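Local coordinates for protein possible metal-dependent hydrolase (Veillonella parvula, PDB 3RPC) that is probably a zinc-dependent hydrolase of the metallo-beta-lactamase superfamily, carrying a two-zinc site, with its substrate not established, at residues T8-N12 and P50-L56; T35-F39 and L75-D80. All coordinates share one frame; numbering follows the deposited sequence.

Contact 1 of 2, residues T8-N12 and P50-L56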
ATOM      1  N   THR A   8     -11.619  10.573 -22.734  1.00 16.96           N
ATOM      2  CA  THR A   8     -10.888  11.233 -23.798  1.00 18.03           C
ATOM      3  C   THR A   8      -9.425  11.287 -23.416  1.00 18.02           C
ATOM      4  O   THR A   8      -9.050  11.939 -22.437  1.00 17.18           O
ATOM      5  CB  THR A   8     -11.395  12.664 -24.032  1.00 18.83           C
ATOM      6  OG1 THR A   8     -12.760  12.623 -24.474  1.00 21.37           O
ATOM      7  CG2 THR A   8     -10.543  13.348 -25.086  1.00 20.66           C
ATOM      8  N   HIS A   9      -8.585  10.589 -24.170  1.00 15.72           N
ATOM      9  CA  HIS A   9      -7.173  10.650 -23.872  1.00 15.13           C
ATOM     10  C   HIS A   9      -6.588  11.976 -24.328  1.00 18.02           C
ATOM     11  O   HIS A   9      -6.940  12.461 -25.399  1.00 19.60           O
ATOM     12  CB  HIS A   9      -6.389   9.509 -24.504  1.00 15.77           C
ATOM     13  CG  HIS A   9      -5.013   9.423 -23.952  1.00 15.12           C
ATOM     14  ND1 HIS A   9      -4.785   9.365 -22.595  1.00 18.20           N
ATOM     15  CD2 HIS A   9      -3.796   9.474 -24.543  1.00 18.40           C
ATOM     16  CE1 HIS A   9      -3.485   9.351 -22.374  1.00 19.59           C
ATOM     17  NE2 HIS A   9      -2.863   9.416 -23.536  1.00 17.74           N
ATOM     18  N   ILE A  10      -5.714  12.573 -23.519  1.00 16.12           N
ATOM     19  CA  ILE A  10      -5.086  13.846 -23.900  1.00 16.40           C
ATOM     20  C   ILE A  10      -3.622  13.629 -24.300  1.00 16.19           C
ATOM     21  O   ILE A  10      -3.269  13.757 -25.471  1.00 16.21           O
ATOM     22  CB  ILE A  10      -5.232  14.931 -22.808  1.00 18.30           C
ATOM     23  CG1 ILE A  10      -6.714  15.182 -22.501  1.00 20.34           C
ATOM     24  CG2 ILE A  10      -4.555  16.236 -23.245  1.00 17.90           C
ATOM     25  CD1 ILE A  10      -7.528  15.653 -23.689  1.00 21.79           C
ATOM     26  N   ARG A  11      -2.776  13.261 -23.341  1.00 14.50           N
ATOM     27  CA  ARG A  11      -1.354  13.086 -23.638  1.00 14.73           C
ATOM     28  C   ARG A  11      -0.671  12.491 -22.417  1.00 13.95           C
ATOM     29  O   ARG A  11      -0.889  12.960 -21.321  1.00 14.98           O
ATOM     30  CB  ARG A  11      -0.704  14.431 -24.003  1.00 17.13           C
ATOM     31  CG  ARG A  11       0.744  14.277 -24.512  1.00 15.24           C
ATOM     32  CD  ARG A  11       1.411  15.639 -24.767  1.00 15.79           C
ATOM     33  NE  ARG A  11       1.478  16.435 -23.547  1.00 16.73           N
ATOM     34  CZ  ARG A  11       1.906  17.694 -23.493  1.00 18.36           C
ATOM     35  NH1 ARG A  11       2.327  18.309 -24.594  1.00 16.90           N
ATOM     36  NH2 ARG A  11       1.917  18.344 -22.332  1.00 17.88           N
ATOM     37  N   ASN A  12       0.165  11.476 -22.635  1.00 14.30           N
ATOM     38  CA  ASN A  12       0.819  10.735 -21.542  1.00 15.60           C
ATOM     39  C   ASN A  12      -0.223  10.091 -20.615  1.00 14.05           C
ATOM     40  O   ASN A  12      -0.970   9.220 -21.055  1.00 16.54           O
ATOM     41  CB  ASN A  12       1.805  11.615 -20.764  1.00 15.37           C
ATOM     42  CG  ASN A  12       2.825  10.795 -19.976  1.00 15.93           C
ATOM     43  OD1 ASN A  12       3.375   9.809 -20.486  1.00 17.20           O
ATOM     44  ND2 ASN A  12       3.092  11.201 -18.745  1.00 16.91           N
ATOM     45  N   PRO A  50       7.627  17.412 -23.045  1.00 16.59           N
ATOM     46  CA  PRO A  50       6.948  16.344 -23.785  1.00 16.55           C
ATOM     47  C   PRO A  50       7.335  16.335 -25.262  1.00 18.69           C
ATOM     48  O   PRO A  50       7.612  17.389 -25.839  1.00 19.26           O
ATOM     49  CB  PRO A  50       5.465  16.680 -23.610  1.00 16.56           C
ATOM     50  CG  PRO A  50       5.442  18.146 -23.369  1.00 20.47           C
ATOM     51  CD  PRO A  50       6.690  18.463 -22.611  1.00 16.01           C
HETATM   52  N   MSE A  51       7.354  15.161 -25.879  1.00 18.46           N
HETATM   53  CA  MSE A  51       7.843  15.066 -27.249  1.00 19.00           C
HETATM   54  C   MSE A  51       6.810  15.467 -28.300  1.00 19.27           C
HETATM   55  O   MSE A  51       7.150  15.614 -29.477  1.00 19.21           O
HETATM   56  CB  MSE A  51       8.384  13.668 -27.539  1.00 22.90           C
HETATM   57  CG  MSE A  51       7.320  12.620 -27.611  1.00 23.59           C
HETATM   58 SE   MSE A  51       8.100  10.828 -27.723  0.44 25.47          SE
HETATM   59  CE  MSE A  51       9.472  10.959 -26.425  1.00 11.40           C
ATOM     60  N   VAL A  52       5.560  15.663 -27.878  1.00 17.64           N
ATOM     61  CA  VAL A  52       4.513  16.132 -28.780  1.00 16.15           C
ATOM     62  C   VAL A  52       3.726  17.211 -28.063  1.00 17.36           C
ATOM     63  O   VAL A  52       3.687  17.230 -26.836  1.00 17.91           O
ATOM     64  CB  VAL A  52       3.548  15.006 -29.209  1.00 18.27           C
ATOM     65  CG1 VAL A  52       4.299  13.938 -29.990  1.00 21.45           C
ATOM     66  CG2 VAL A  52       2.867  14.382 -27.996  1.00 16.35           C
ATOM     67  N   ASP A  53       3.133  18.117 -28.838  1.00 17.54           N
ATOM     68  CA  ASP A  53       2.245  19.140 -28.297  1.00 15.79           C
ATOM     69  C   ASP A  53       0.914  18.511 -27.915  1.00 20.08           C
ATOM     70  O   ASP A  53       0.613  17.382 -28.310  1.00 22.05           O
ATOM     71  CB  ASP A  53       2.024  20.249 -29.333  1.00 20.18           C
ATOM     72  CG  ASP A  53       3.151  21.263 -29.345  1.00 24.52           C
ATOM     73  OD1 ASP A  53       3.423  21.866 -28.278  1.00 22.41           O
ATOM     74  OD2 ASP A  53       3.779  21.444 -30.414  1.00 23.25           O
ATOM     75  N   LEU A  54       0.113  19.237 -27.143  1.00 18.51           N
ATOM     76  CA  LEU A  54      -1.228  18.777 -26.821  1.00 16.92           C
ATOM     77  C   LEU A  54      -2.046  18.636 -28.103  1.00 20.37           C
ATOM     78  O   LEU A  54      -1.814  19.357 -29.082  1.00 19.58           O
ATOM     79  CB  LEU A  54      -1.916  19.769 -25.882  1.00 17.95           C
ATOM     80  CG  LEU A  54      -1.349  19.932 -24.470  1.00 17.66           C
ATOM     81  CD1 LEU A  54      -1.996  21.137 -23.774  1.00 19.24           C
ATOM     82  CD2 LEU A  54      -1.534  18.656 -23.631  1.00 18.70           C
ATOM     83  N   PRO A  55      -3.022  17.718 -28.101  1.00 18.12           N
ATOM     84  CA  PRO A  55      -3.842  17.469 -29.297  1.00 20.69           C
ATOM     85  C   PRO A  55      -5.027  18.423 -29.437  1.00 23.02           C
ATOM     86  O   PRO A  55      -5.761  18.335 -30.428  1.00 25.08           O
ATOM     87  CB  PRO A  55      -4.361  16.051 -29.056  1.00 21.24           C
ATOM     88  CG  PRO A  55      -4.488  15.982 -27.561  1.00 21.61           C
ATOM     89  CD  PRO A  55      -3.281  16.726 -27.037  1.00 18.65           C
ATOM     90  N   LEU A  56      -5.216  19.309 -28.466  1.00 20.01           N
ATOM     91  CA  LEU A  56      -6.306  20.276 -28.534  1.00 22.21           C
ATOM     92  C   LEU A  56      -5.900  21.573 -27.860  1.00 19.59           C
ATOM     93  O   LEU A  56      -4.924  21.616 -27.113  1.00 19.59           O
ATOM     94  CB  LEU A  56      -7.574  19.701 -27.899  1.00 25.28           C
ATOM     95  CG  LEU A  56      -7.652  19.542 -26.380  1.00 27.04           C
ATOM     96  CD1 LEU A  56      -9.008  18.978 -25.990  1.00 31.06           C
ATOM     97  CD2 LEU A  56      -6.528  18.659 -25.826  1.00 29.62           C
TER
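R11 and the loop around V52 meet through a guanidinium clamped between two aliphatic side chains. L54 CD2 sits over the centre of one face, 3.6 Å from R11 CZ, while P50 CG lies above the opposite face, displaced toward the rim and 3.4 Å from R11 NH1. The third side of the grip is polar: R11 NH1 donates to V52 O at 2.8 Å, reaching a lone pair in the carbonyl plane, although the N-H...O angle of 137° is bent and the oxygen is tilted 26° out of the guanidinium plane. R11 runs extended through CG and CD, then bends at chi3 (61°), which turns the flat end into this slot. V52 CG2 lies alongside the aliphatic part of the arginine, 3.8 Å from R11 CD, the two side chains running in opposite senses. R11 NH2 is bound to F29 O and A31 O, so three carbonyls hold the buried group against rotation, and F29 adds a cation-pi contact. I10 makes the apolar half: its CG2 branch reaches L54 CD2 at 3.9 Å, and CD1 meets L56 CD2 at 3.8 Å, the I10 and L56 side chains crossing near a right angle. P55 CG packs on the backbone, 3.3 Å from I10 O. I10 and R11 form a classic beta bulge opposite T14, at the end of strand 6-11. This strand lies between strands 14-19 and 261-263 in its sheet; the loop 50-56 is laid against it and leads into helix 58-62, whose L61 touches I10, L54 and L56.

Contact 2 of 2, residues T35-F39 and L75-D80. With ZN (zinc ion), chain F.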
ATOM      1  N   THR A  35       9.385  21.517 -23.642  1.00 21.14           N
ATOM      2  CA  THR A  35       9.578  22.466 -22.556  1.00 19.73           C
ATOM      3  C   THR A  35      10.693  22.062 -21.594  1.00 23.88           C
ATOM      4  O   THR A  35      11.354  22.915 -21.007  1.00 23.72           O
ATOM      5  CB  THR A  35       8.248  22.717 -21.798  1.00 19.62           C
ATOM      6  OG1 THR A  35       7.328  23.374 -22.683  1.00 20.79           O
ATOM      7  CG2 THR A  35       8.467  23.580 -20.566  1.00 20.37           C
ATOM      8  N   TYR A  36      10.916  20.757 -21.448  1.00 19.98           N
ATOM      9  CA  TYR A  36      11.843  20.254 -20.442  1.00 20.82           C
ATOM     10  C   TYR A  36      12.904  19.335 -21.044  1.00 24.51           C
ATOM     11  O   TYR A  36      12.662  18.686 -22.059  1.00 24.87           O
ATOM     12  CB  TYR A  36      11.078  19.478 -19.368  1.00 21.63           C
ATOM     13  CG  TYR A  36      10.085  20.313 -18.602  1.00 23.95           C
ATOM     14  CD1 TYR A  36      10.513  21.195 -17.620  1.00 25.19           C
ATOM     15  CD2 TYR A  36       8.720  20.210 -18.850  1.00 22.46           C
ATOM     16  CE1 TYR A  36       9.614  21.966 -16.907  1.00 24.98           C
ATOM     17  CE2 TYR A  36       7.806  20.974 -18.133  1.00 20.25           C
ATOM     18  CZ  TYR A  36       8.267  21.852 -17.170  1.00 25.86           C
ATOM     19  OH  TYR A  36       7.379  22.619 -16.460  1.00 26.02           O
ATOM     20  N   PRO A  37      14.082  19.278 -20.406  1.00 25.39           N
ATOM     21  CA  PRO A  37      15.080  18.259 -20.739  1.00 26.21           C
ATOM     22  C   PRO A  37      14.534  16.921 -20.279  1.00 24.56           C
ATOM     23  O   PRO A  37      13.661  16.906 -19.419  1.00 24.67           O
ATOM     24  CB  PRO A  37      16.272  18.623 -19.843  1.00 29.00           C
ATOM     25  CG  PRO A  37      15.977  19.984 -19.293  1.00 35.82           C
ATOM     26  CD  PRO A  37      14.493  20.107 -19.264  1.00 26.36           C
ATOM     27  N   GLY A  38      15.044  15.817 -20.817  1.00 22.50           N
ATOM     28  CA  GLY A  38      14.653  14.501 -20.332  1.00 22.23           C
ATOM     29  C   GLY A  38      15.011  14.331 -18.870  1.00 21.06           C
ATOM     30  O   GLY A  38      15.928  15.001 -18.376  1.00 27.02           O
ATOM     31  N   PHE A  39      14.304  13.446 -18.167  1.00 20.90           N
ATOM     32  CA  PHE A  39      14.570  13.206 -16.752  1.00 21.96           C
ATOM     33  C   PHE A  39      16.005  12.728 -16.556  1.00 25.06           C
ATOM     34  O   PHE A  39      16.462  11.819 -17.244  1.00 25.48           O
ATOM     35  CB  PHE A  39      13.605  12.170 -16.164  1.00 24.09           C
ATOM     36  CG  PHE A  39      12.187  12.656 -16.032  1.00 23.71           C
ATOM     37  CD1 PHE A  39      11.862  13.658 -15.131  1.00 29.93           C
ATOM     38  CD2 PHE A  39      11.179  12.105 -16.807  1.00 24.65           C
ATOM     39  CE1 PHE A  39      10.557  14.105 -15.011  1.00 29.23           C
ATOM     40  CE2 PHE A  39       9.871  12.542 -16.690  1.00 22.12           C
ATOM     41  CZ  PHE A  39       9.557  13.549 -15.793  1.00 26.65           C
ATOM     42  N   LEU A  75       6.339  15.553 -12.235  1.00 16.57           N
ATOM     43  CA  LEU A  75       6.198  16.528 -13.319  1.00 16.15           C
ATOM     44  C   LEU A  75       5.252  16.077 -14.423  1.00 18.47           C
ATOM     45  O   LEU A  75       4.458  16.880 -14.936  1.00 19.01           O
ATOM     46  CB  LEU A  75       7.571  16.854 -13.914  1.00 17.75           C
ATOM     47  CG  LEU A  75       7.615  17.842 -15.081  1.00 21.08           C
ATOM     48  CD1 LEU A  75       7.101  19.186 -14.620  1.00 24.57           C
ATOM     49  CD2 LEU A  75       9.029  17.969 -15.621  1.00 25.04           C
ATOM     50  N   ASP A  76       5.350  14.810 -14.817  1.00 17.57           N
ATOM     51  CA  ASP A  76       4.571  14.311 -15.944  1.00 15.37           C
ATOM     52  C   ASP A  76       3.124  13.985 -15.579  1.00 14.68           C
ATOM     53  O   ASP A  76       2.400  13.396 -16.385  1.00 15.23           O
ATOM     54  CB  ASP A  76       5.263  13.119 -16.626  1.00 17.54           C
ATOM     55  CG  ASP A  76       5.447  11.939 -15.696  1.00 17.58           C
ATOM     56  OD1 ASP A  76       5.980  12.145 -14.586  1.00 17.36           O
ATOM     57  OD2 ASP A  76       5.078  10.802 -16.092  1.00 20.04           O
ATOM     58  N   HIS A  77       2.713  14.388 -14.372  1.00 16.40           N
ATOM     59  CA  HIS A  77       1.324  14.271 -13.921  1.00 13.83           C
ATOM     60  C   HIS A  77       0.756  15.576 -13.354  1.00 16.13           C
ATOM     61  O   HIS A  77      -0.435  15.661 -13.080  1.00 16.51           O
ATOM     62  CB  HIS A  77       1.213  13.155 -12.877  1.00 13.90           C
ATOM     63  CG  HIS A  77       1.611  11.824 -13.417  1.00 13.71           C
ATOM     64  ND1 HIS A  77       0.694  10.851 -13.748  1.00 15.61           N
ATOM     65  CD2 HIS A  77       2.825  11.329 -13.744  1.00 14.20           C
ATOM     66  CE1 HIS A  77       1.331   9.806 -14.245  1.00 16.31           C
ATOM     67  NE2 HIS A  77       2.624  10.070 -14.250  1.00 16.27           N
ATOM     68  N   TRP A  78       1.615  16.574 -13.174  1.00 15.64           N
ATOM     69  CA  TRP A  78       1.225  17.828 -12.532  1.00 15.18           C
ATOM     70  C   TRP A  78       2.341  18.829 -12.774  1.00 16.31           C
ATOM     71  O   TRP A  78       3.432  18.704 -12.210  1.00 18.37           O
ATOM     72  CB  TRP A  78       1.015  17.631 -11.022  1.00 15.51           C
ATOM     73  CG  TRP A  78       0.551  18.865 -10.293  1.00 16.10           C
ATOM     74  CD1 TRP A  78       1.261  19.603  -9.388  1.00 17.31           C
ATOM     75  CD2 TRP A  78      -0.727  19.493 -10.412  1.00 17.69           C
ATOM     76  NE1 TRP A  78       0.498  20.659  -8.937  1.00 17.24           N
ATOM     77  CE2 TRP A  78      -0.726  20.613  -9.554  1.00 18.53           C
ATOM     78  CE3 TRP A  78      -1.869  19.220 -11.170  1.00 16.68           C
ATOM     79  CZ2 TRP A  78      -1.833  21.460  -9.431  1.00 17.53           C
ATOM     80  CZ3 TRP A  78      -2.963  20.059 -11.052  1.00 16.69           C
ATOM     81  CH2 TRP A  78      -2.936  21.167 -10.186  1.00 16.79           C
ATOM     82  N   ASP A  79       2.100  19.804 -13.641  1.00 17.01           N
ATOM     83  CA  ASP A  79       3.189  20.707 -14.011  1.00 18.99           C
ATOM     84  C   ASP A  79       2.810  22.178 -13.881  1.00 19.87           C
ATOM     85  O   ASP A  79       1.649  22.508 -13.612  1.00 17.70           O
ATOM     86  CB  ASP A  79       3.744  20.384 -15.414  1.00 17.61           C
ATOM     87  CG  ASP A  79       2.812  20.796 -16.541  1.00 19.03           C
ATOM     88  OD1 ASP A  79       1.578  20.880 -16.331  1.00 16.79           O
ATOM     89  OD2 ASP A  79       3.334  21.010 -17.661  1.00 19.38           O
ATOM     90  N   ASP A  80       3.802  23.048 -14.053  1.00 19.06           N
ATOM     91  CA  ASP A  80       3.580  24.489 -13.949  1.00 18.40           C
ATOM     92  C   ASP A  80       2.487  24.973 -14.892  1.00 16.58           C
ATOM     93  O   ASP A  80       1.670  25.812 -14.519  1.00 19.02           O
ATOM     94  CB  ASP A  80       4.878  25.252 -14.208  1.00 23.03           C
ATOM     95  CG  ASP A  80       5.794  25.272 -12.999  1.00 37.62           C
ATOM     96  OD1 ASP A  80       5.315  24.955 -11.887  1.00 37.05           O
ATOM     97  OD2 ASP A  80       6.986  25.616 -13.157  1.00 41.41           O
TER
HETATM   98 ZN    ZN F 302       4.415   8.893 -14.780  0.71 16.48          ZN
HETATM   99  O   HOH W   1       4.952  23.126 -17.342  1.00 23.60           O
HETATM  100  O   HOH W   2       6.465  22.258 -13.586  1.00 32.83           O
HETATM  101  O   HOH W   3       5.867   9.917 -13.314  1.00 22.04           O
HETATM  102  O   HOH W   4       6.515   7.472 -15.155  1.00 16.97           O
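L75 reaches Y36 with a methyl set squarely on the ring: CD2 stands 3.9 Å from the centroid of the Y36 ring and 8° off its normal, a CH-pi contact, while CD1 lies toward the phenol end, near CZ and OH. The methyl of T35 lies over the other face, offset toward the rim. With CG anti to the backbone N (chi1 179°), L75 extends between the two aromatic side chains, and CD2 is also 4.2 Å from F39 CE1. F39 CZ approaches D76 OD1 at 4.0 Å, the ring and carboxylate planes 71° apart. No direct hydrogen bond joins the segments; water does it at the phenol. One water lies 2.6 Å from Y36 OH and donates to D79 OD2, and a second links the same hydroxyl to D80 N. D76 OD2 binds a zinc ion at 2.4 Å and H77 NE2 binds it at 2.2 Å, with D168, H226 and two waters completing the shell. D76 and H77 end the superfamily's HxHxDH motif; its H72 and H74, with H132 and the shared D168, hold the second zinc. One of these waters donates to D76 OD1 at 2.6 Å, so the carboxylate holds the metal with one oxygen and a metal-bound water with the other. F39 flanks the metal side; Y36 packs on L75 farther out. D27 OD2 is hydrogen-bonded to H77 ND1, so the imidazole is held at both nitrogens, by zinc and by carboxylate. D79 OD1 accepts from A82 N as N-cap and from L30 N, tying the loop 75-80 to the segment after strand 22-26. The loop 75-80 follows strand 67-69 and runs into helix 80-85, while 35-39 belongs to the long connection between strand 22-26 and helix 58-62.

Contacts 1 and 2, with centres about 13 Å apart, draw on the same long connection between strand 22-26 and helix 58-62: residues 35-39 come early in it, 50-56 late. Both are partly buried. Contact 1 binds that connection to a sheet strand, around a buried cation met by carbonyls and aliphatic groups; contact 2 sets it against the metal-binding loop, through aromatic packing and bridging waters beside zinc. The R11 side chain stays about 12 Å from a zinc ion, whereas contact 2 supplies two metal ligands. They touch through a probable hydrogen bond, N12 ND2 to D76 O at 3.3 Å, and through P50 packing near T35.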